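Side-chain contacts in cellulase (Clostridium cellulovorans, PDB 6UI3), which hydrolyses internal beta-1,4 linkages of cellulose and probably of related plant glucans and xylans, as the family 5 catalytic domain of a longer endoglucanase: residues S200-Y203 and P204-A207; P226-L229 and A230-A234; A246-I249 and D250-R254; F289-S292 and T293-Y297. All blocks are in the same frame, centred on the assembly; numbering follows the deposited sequence.

Contact 1. Residues S200-Y203 and P204-A207; sequences SSDY and PKVA
Asp202 and Lys205 run alongside each other in the same direction, and a salt bridge of 2.9 Å joins Asp202 OD2 to Lys205 NZ. The carboxylate presents the anti lone pair of OD2, the one turned away from OD1. A bend in the lysine chain (chi2 90°) lays its CD and CE against the Ser200 side chain, with Lys205 CD 3.5 Å from Ser200 OG, before NZ arrives at the acid. The ammonium has a second hold, the backbone O of Trp159, which ties this turn to another loop. Ser200 OG meanwhile accepts the backbone N-H of Asp202 at 3.0 Å, so hydroxyl, carboxylate and ammonium gather on one side of the turn. Beyond them, in one of its two conformers, the Tyr203 ring reaches along the helix and brings CE2 within 3.6 Å of Ala207 CB, an oblique apolar touch. Val206 CG2 rests near the carbonyl oxygens of Ser201 and Asp202, and the side chain packs on Met255 and Thr259 of helix 243-261. Asp202 O accepts Val206 N, with a weak bond from Lys205 N, although the Asp202 side chain makes no capping bond. An ST turn at Ser200 thus leads into helix 203-208, in the connection that follows barrel strand 192-195.

Contact 2. Residues P226-L229 and A230-A234; sequences PYNL and ALNIA
The Tyr227 ring carries Asn232 over one face: Asn232 CB stands 4.0 Å from the ring centroid, 29° off the normal, in a CH-pi contact, and the backbone N of Asn232 lies above the rim on that face. Leu231 CB approaches obliquely, 3.9 Å from Tyr227 CD1. The Asn232 amide is tilted 28° from the ring plane, with ND2 near Tyr227 CE2. That amide lies alongside the one of Asn228, their planes clearly turned from each other. Asn232 ND2 gives a hydrogen bond of 3.0 Å to Asn228 OD1; the acceptor sits in the plane of the donating amide, whereas the donor stands above the plane of the receiving carbonyl, off its lone pairs. At its other end Asn232 OD1 takes the backbone N-H of Ala234 at 3.1 Å, an Asx turn. With CG anti to the backbone N (chi1 -170°), Asn232 can lie against the ring face and still reach both partners. Tyr227 O is doubly gripped, by Leu231 N and Asn232 N from opposite faces of its plane, where helix 227-230 ends. Lys277 NZ also bonds the carbonyls of Asn228 and Asn232. The Asn232 amide therefore works in both senses, donating to the helix and accepting from the loop, which fixes which end is oxygen and which is nitrogen.

Contact 3. Residues A246-I249 and D250-R254; sequences AAFI and DKTFR
Thr252 rises from its helix with CB 3.5 Å from Phe248 O, and its OG1 turns back to bond the same oxygen at 2.9 Å. This return is set by chi1 of -62°, which places OG1 beside the backbone N. Both donors of Thr252, N and OG1, then grip Phe248 O from opposite faces of its carbonyl plane. OG1 also stands over one face of the Phe248 ring, 3.9 Å from Phe248 CE2 and nearer the rim than the centre. The methyl CG2 heads elsewhere, to the Ser201 side chain. One residue on, Phe253, in one of its two conformers, lies alongside Ile249: Ile249 CG2 is 3.7 Å from Phe253 CD1, and Ile249 O meets that ring at its edge, in plane. The next residue, Arg254, donates through NE to Asp250 OD2 at 2.8 Å on the syn side of the carboxylate, a salt bridge between residues four apart on the partly solvent-accessible face. Helix 243-261 packs through its other flank on helix 280-296. There Ala246 and Ile249 touch Phe289, Phe253 rests on Thr293 and Ala294, and its ring meets that of Tyr290 edge to face, while Phe248 touches Ile225 in the loop that precedes helix 227-230.

Contact 4. Residues F289-S292 and T293-Y297; sequences FYVS and TATAY
The backbone here is alpha-helical, the N-H groups of Thr293 to Ala296 each bonding the carbonyl four residues back, whereas Tyr297 N bonds Ala294 O, three back. Thr293 crosses the Phe289 side chain obliquely and holds its OG1 over one face of the ring, 3.4 Å above the plane and toward the rim near CE2. The same hydroxyl gives its proton to Phe289 O at 2.8 Å, joining Thr293 N, which reaches that oxygen from the other face of the carbonyl plane. Thr295 does the same two residues later: OG1 bonds Val291 O at 2.7 Å, above the carbonyl plane rather than on a lone pair, while Thr295 N comes in from the opposite side. In both threonines OG1 is anti to the carbonyl carbon (chi1 -58° in Thr293, -60° in Thr295), the torsion that swings the hydroxyl back along the helix. Val291 CG1 lies 3.7 Å from Thr295 OG1, and these two side chains both pack on Phe339 of the last helix, 329-339. Helix 280-296 is the crossover of a beta-alpha-beta unit in the TIM barrel, linking parallel strands 267-272 and 301-305. Its inward side is carried by Tyr290, whose ring stacks on Phe272 and touches Ile269 and Cys301; its OH bonds Ala223 O. Ala294, small and buried, fits against Cys301 as well, its CB 3.5 Å from the carbonyl O of Tyr290.

How the contacts relate
All four contacts lie in the later part of the barrel and follow one another along the chain. Contacts 3 and 4 are nearest, their centres about 10 Å apart, because they occupy the packed helices 243-261 and 280-296; Arg254 CG comes 3.4 Å from Tyr297 OH. Contact 3 also touches both earlier ones: Ser201 OG of contact 1 is 3.5 Å from Thr252 CG2, and Pro226 CA of contact 2 is 4.2 Å from Phe248 CD2. Contacts 1 and 2 do not meet, with nearest atoms about 8 Å apart, and contact 4 stays about 7 Å from either. Helix 243-261 is thus the shared neighbour of the other three.

Contact 1. Residues S200-Y203 and P204-A207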
# COMPACT_ATOMS: atom_id res chain seq x y z
N SER A 200 6.92 8.83 0.03
CA SER A 200 6.53 10.21 -0.16
C SER A 200 6.52 10.63 -1.63
O SER A 200 7.37 10.22 -2.43
CB SER A 200 7.52 11.12 0.59
OG SER A 200 7.17 12.48 0.47
N SER A 201 5.59 11.52 -1.95
CA SER A 201 5.52 12.20 -3.23
C SER A 201 6.19 13.57 -3.22
O SER A 201 6.16 14.26 -4.24
CB SER A 201 4.06 12.34 -3.69
OG SER A 201 3.32 13.20 -2.84
N ASP A 202 6.78 14.00 -2.10
CA ASP A 202 7.51 15.26 -2.12
C ASP A 202 8.69 15.12 -3.08
O ASP A 202 9.36 14.08 -3.12
CB ASP A 202 8.05 15.65 -0.74
CG ASP A 202 6.97 15.80 0.32
OD1 ASP A 202 5.93 16.40 0.02
OD2 ASP A 202 7.21 15.34 1.47
N TYR A 203 8.97 16.19 -3.82
CA TYR A 203 9.94 16.10 -4.91
C TYR A 203 11.31 15.58 -4.48
O TYR A 203 11.88 14.77 -5.23
CB TYR A 203 10.05 17.42 -5.70
CG TYR A 203 10.86 17.17 -6.93
CD1 TYR A 203 10.34 16.43 -7.98
CD2 TYR A 203 12.18 17.60 -7.02
CE1 TYR A 203 11.10 16.14 -9.09
CE2 TYR A 203 12.95 17.31 -8.14
CZ TYR A 203 12.39 16.58 -9.17
OH TYR A 203 13.11 16.26 -10.28
N PRO A 204 11.89 15.96 -3.35
CA PRO A 204 13.23 15.44 -3.04
C PRO A 204 13.29 13.93 -2.93
O PRO A 204 14.28 13.30 -3.33
CB PRO A 204 13.60 16.14 -1.73
CG PRO A 204 12.83 17.41 -1.78
CD PRO A 204 11.50 17.03 -2.40
N LYS A 205 12.24 13.31 -2.39
CA LYS A 205 12.22 11.85 -2.32
C LYS A 205 12.07 11.23 -3.71
O LYS A 205 12.69 10.21 -4.03
CB LYS A 205 11.09 11.33 -1.43
CG LYS A 205 11.24 11.66 0.05
CD LYS A 205 10.61 12.98 0.44
CE LYS A 205 10.39 13.05 1.95
NZ LYS A 205 9.74 14.30 2.39
N VAL A 206 11.24 11.85 -4.55
CA VAL A 206 11.03 11.36 -5.91
C VAL A 206 12.31 11.48 -6.71
O VAL A 206 12.73 10.52 -7.39
CB VAL A 206 9.86 12.14 -6.53
CG1 VAL A 206 9.77 11.89 -8.04
CG2 VAL A 206 8.57 11.75 -5.81
N ALA A 207 13.00 12.61 -6.61
CA ALA A 207 14.24 12.81 -7.34
C ALA A 207 15.35 11.92 -6.81
O ALA A 207 16.24 11.52 -7.58
CB ALA A 207 14.66 14.27 -7.26

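Contact 2. Residues P226-L229 and A230-A234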
# COMPACT_ATOMS: atom_id res chain seq x y z
N PRO A 226 -3.48 17.63 0.18
CA PRO A 226 -2.54 18.31 1.07
C PRO A 226 -2.74 17.83 2.51
O PRO A 226 -3.86 17.55 2.93
CB PRO A 226 -2.86 19.80 0.89
CG PRO A 226 -4.22 19.84 0.36
CD PRO A 226 -4.53 18.54 -0.30
N TYR A 227 -1.65 17.72 3.26
CA TYR A 227 -1.69 17.11 4.58
C TYR A 227 -2.68 17.78 5.53
O TYR A 227 -3.41 17.10 6.25
CB TYR A 227 -0.28 17.15 5.20
CG TYR A 227 -0.25 16.76 6.65
CD1 TYR A 227 -0.40 15.44 7.02
CD2 TYR A 227 -0.08 17.71 7.64
CE1 TYR A 227 -0.40 15.07 8.36
CE2 TYR A 227 -0.08 17.35 8.98
CZ TYR A 227 -0.24 16.03 9.32
OH TYR A 227 -0.23 15.69 10.66
N ASN A 228 -2.70 19.11 5.59
CA ASN A 228 -3.50 19.76 6.63
C ASN A 228 -4.99 19.49 6.47
O ASN A 228 -5.71 19.43 7.47
CB ASN A 228 -3.21 21.26 6.67
CG ASN A 228 -1.89 21.57 7.33
OD1 ASN A 228 -1.40 20.82 8.17
ND2 ASN A 228 -1.32 22.71 6.97
N LEU A 229 -5.45 19.31 5.23
CA LEU A 229 -6.84 18.94 4.98
C LEU A 229 -7.05 17.44 5.11
O LEU A 229 -8.01 16.99 5.74
CB LEU A 229 -7.22 19.39 3.56
CG LEU A 229 -8.60 18.94 3.08
CD1 LEU A 229 -9.72 19.57 3.89
CD2 LEU A 229 -8.79 19.23 1.59
N ALA A 230 -6.17 16.65 4.51
CA ALA A 230 -6.45 15.23 4.33
C ALA A 230 -6.16 14.37 5.55
O ALA A 230 -6.84 13.36 5.75
CB ALA A 230 -5.66 14.65 3.14
N LEU A 231 -5.15 14.71 6.34
CA LEU A 231 -4.70 13.81 7.39
C LEU A 231 -4.44 14.47 8.74
O LEU A 231 -4.47 13.76 9.75
CB LEU A 231 -3.45 13.04 6.95
CG LEU A 231 -2.97 11.85 7.78
CD1 LEU A 231 -4.09 10.85 7.96
CD2 LEU A 231 -1.77 11.20 7.10
N ASN A 232 -4.20 15.77 8.80
CA ASN A 232 -4.01 16.43 10.09
C ASN A 232 -5.34 16.46 10.83
O ASN A 232 -6.30 17.06 10.35
CB ASN A 232 -3.53 17.85 9.81
CG ASN A 232 -3.07 18.58 11.03
OD1 ASN A 232 -3.39 18.24 12.17
ND2 ASN A 232 -2.33 19.66 10.80
N ILE A 233 -5.39 15.83 12.01
CA ILE A 233 -6.62 15.70 12.77
C ILE A 233 -6.77 16.76 13.86
O ILE A 233 -7.76 16.73 14.60
CB ILE A 233 -6.78 14.29 13.37
CG1 ILE A 233 -5.64 13.94 14.32
CG2 ILE A 233 -6.87 13.25 12.26
CD1 ILE A 233 -5.87 12.65 15.15
N ALA A 234 -5.81 17.66 14.01
CA ALA A 234 -5.91 18.65 15.07
C ALA A 234 -7.16 19.51 14.89
O ALA A 234 -7.57 19.81 13.76
CB ALA A 234 -4.67 19.54 15.07

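Contact 3. Residues A246-I249 and D250-R254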
# COMPACT_ATOMS: atom_id res chain seq x y z
N ALA A 246 -6.75 21.43 -4.69
CA ALA A 246 -6.79 20.78 -6.00
C ALA A 246 -5.52 21.04 -6.78
O ALA A 246 -4.97 20.12 -7.42
CB ALA A 246 -8.03 21.25 -6.77
N ALA A 247 -5.03 22.28 -6.75
CA ALA A 247 -3.81 22.61 -7.48
C ALA A 247 -2.62 21.81 -6.96
O ALA A 247 -1.77 21.36 -7.74
CB ALA A 247 -3.54 24.11 -7.37
N PHE A 248 -2.53 21.62 -5.64
CA PHE A 248 -1.41 20.87 -5.08
C PHE A 248 -1.45 19.41 -5.54
O PHE A 248 -0.42 18.81 -5.88
CB PHE A 248 -1.41 20.97 -3.55
CG PHE A 248 -0.19 20.36 -2.93
CD1 PHE A 248 1.02 21.02 -2.96
CD2 PHE A 248 -0.24 19.11 -2.35
CE1 PHE A 248 2.16 20.43 -2.41
CE2 PHE A 248 0.88 18.52 -1.81
CZ PHE A 248 2.08 19.17 -1.83
N ILE A 249 -2.64 18.81 -5.53
CA ILE A 249 -2.79 17.44 -6.00
C ILE A 249 -2.41 17.35 -7.48
O ILE A 249 -1.65 16.46 -7.88
CB ILE A 249 -4.23 16.96 -5.76
CG1 ILE A 249 -4.51 16.79 -4.27
CG2 ILE A 249 -4.49 15.66 -6.50
CD1 ILE A 249 -6.00 16.72 -3.93
N ASP A 250 -2.93 18.26 -8.30
CA ASP A 250 -2.66 18.20 -9.73
C ASP A 250 -1.17 18.34 -10.02
O ASP A 250 -0.62 17.59 -10.85
CB ASP A 250 -3.46 19.28 -10.45
CG ASP A 250 -3.37 19.14 -11.94
OD1 ASP A 250 -4.07 18.27 -12.47
OD2 ASP A 250 -2.57 19.84 -12.59
N LYS A 251 -0.49 19.28 -9.35
CA LYS A 251 0.94 19.47 -9.56
C LYS A 251 1.71 18.21 -9.19
O LYS A 251 2.62 17.78 -9.92
CB LYS A 251 1.42 20.66 -8.74
CG LYS A 251 2.93 20.97 -8.83
CD LYS A 251 3.29 22.24 -8.08
CE LYS A 251 3.30 22.02 -6.58
NZ LYS A 251 3.39 23.33 -5.85
N THR A 252 1.35 17.60 -8.07
CA THR A 252 2.05 16.41 -7.61
C THR A 252 1.90 15.28 -8.62
O THR A 252 2.86 14.60 -8.96
CB THR A 252 1.52 15.97 -6.24
OG1 THR A 252 1.76 16.99 -5.26
CG2 THR A 252 2.18 14.69 -5.75
N PHE A 253 0.67 15.08 -9.12
CA PHE A 253 0.43 13.97 -10.04
C PHE A 253 1.09 14.21 -11.39
O PHE A 253 1.63 13.28 -12.00
CB PHE A 253 -1.07 13.67 -10.17
CG PHE A 253 -1.57 12.74 -9.09
CD1 PHE A 253 -2.11 13.26 -7.93
CD2 PHE A 253 -1.44 11.37 -9.22
CE1 PHE A 253 -2.54 12.43 -6.92
CE2 PHE A 253 -1.85 10.53 -8.21
CZ PHE A 253 -2.41 11.06 -7.06
N ARG A 254 1.06 15.45 -11.89
CA ARG A 254 1.79 15.74 -13.12
C ARG A 254 3.28 15.45 -12.95
O ARG A 254 3.94 14.97 -13.88
CB ARG A 254 1.57 17.19 -13.54
CG ARG A 254 0.20 17.51 -14.10
CD ARG A 254 0.09 18.94 -14.54
NE ARG A 254 -1.24 19.33 -15.00
CZ ARG A 254 -1.65 19.26 -16.26
NH1 ARG A 254 -0.86 18.79 -17.20
NH2 ARG A 254 -2.86 19.67 -16.56

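Contact 4. Residues F289-S292 and T293-Y297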
# COMPACT_ATOMS: atom_id res chain seq x y z
N PHE A 289 -12.08 14.32 -7.20
CA PHE A 289 -10.98 15.02 -7.85
C PHE A 289 -9.71 14.20 -7.82
O PHE A 289 -8.99 14.08 -8.82
CB PHE A 289 -10.73 16.38 -7.18
CG PHE A 289 -9.68 17.18 -7.86
CD1 PHE A 289 -9.99 18.03 -8.89
CD2 PHE A 289 -8.35 17.04 -7.51
CE1 PHE A 289 -9.01 18.74 -9.56
CE2 PHE A 289 -7.37 17.77 -8.16
CZ PHE A 289 -7.69 18.60 -9.18
N TYR A 290 -9.39 13.65 -6.65
CA TYR A 290 -8.15 12.90 -6.45
C TYR A 290 -8.10 11.70 -7.37
O TYR A 290 -7.13 11.50 -8.11
CB TYR A 290 -8.08 12.47 -4.98
CG TYR A 290 -6.75 11.94 -4.53
CD1 TYR A 290 -6.28 10.70 -4.96
CD2 TYR A 290 -5.96 12.66 -3.65
CE1 TYR A 290 -5.06 10.20 -4.55
CE2 TYR A 290 -4.73 12.17 -3.23
CZ TYR A 290 -4.29 10.93 -3.68
OH TYR A 290 -3.07 10.40 -3.27
N VAL A 291 -9.15 10.87 -7.35
CA VAL A 291 -9.13 9.67 -8.17
C VAL A 291 -9.16 10.02 -9.65
O VAL A 291 -8.51 9.36 -10.46
CB VAL A 291 -10.24 8.69 -7.75
CG1 VAL A 291 -10.27 7.47 -8.66
CG2 VAL A 291 -10.02 8.25 -6.31
N SER A 292 -9.93 11.05 -10.04
CA SER A 292 -9.93 11.45 -11.44
C SER A 292 -8.53 11.84 -11.90
O SER A 292 -8.09 11.46 -12.99
CB SER A 292 -10.89 12.61 -11.66
OG SER A 292 -10.79 13.08 -12.99
N THR A 293 -7.83 12.63 -11.10
CA THR A 293 -6.49 13.09 -11.46
C THR A 293 -5.53 11.91 -11.55
O THR A 293 -4.76 11.80 -12.52
CB THR A 293 -6.01 14.12 -10.42
OG1 THR A 293 -6.93 15.21 -10.37
CG2 THR A 293 -4.64 14.66 -10.80
N ALA A 294 -5.54 11.02 -10.56
CA ALA A 294 -4.67 9.85 -10.59
C ALA A 294 -4.97 8.97 -11.81
O ALA A 294 -4.05 8.45 -12.46
CB ALA A 294 -4.88 9.05 -9.31
N THR A 295 -6.25 8.77 -12.11
CA THR A 295 -6.64 7.91 -13.22
C THR A 295 -6.15 8.48 -14.54
O THR A 295 -5.83 7.72 -15.46
CB THR A 295 -8.17 7.71 -13.19
OG1 THR A 295 -8.55 7.10 -11.95
CG2 THR A 295 -8.65 6.81 -14.32
N ALA A 296 -6.09 9.81 -14.66
CA ALA A 296 -5.57 10.44 -15.88
C ALA A 296 -4.14 10.02 -16.18
O ALA A 296 -3.72 10.05 -17.35
CB ALA A 296 -5.67 11.96 -15.75
N TYR A 297 -3.38 9.63 -15.15
CA TYR A 297 -2.00 9.17 -15.30
C TYR A 297 -1.84 7.68 -15.00
O TYR A 297 -0.72 7.21 -14.75
CB TYR A 297 -1.05 10.05 -14.48
CG TYR A 297 -1.25 11.51 -14.83
CD1 TYR A 297 -0.91 11.99 -16.09
CD2 TYR A 297 -1.84 12.39 -13.93
CE1 TYR A 297 -1.13 13.33 -16.43
CE2 TYR A 297 -2.06 13.72 -14.27
CZ TYR A 297 -1.72 14.18 -15.53
OH TYR A 297 -1.93 15.50 -15.90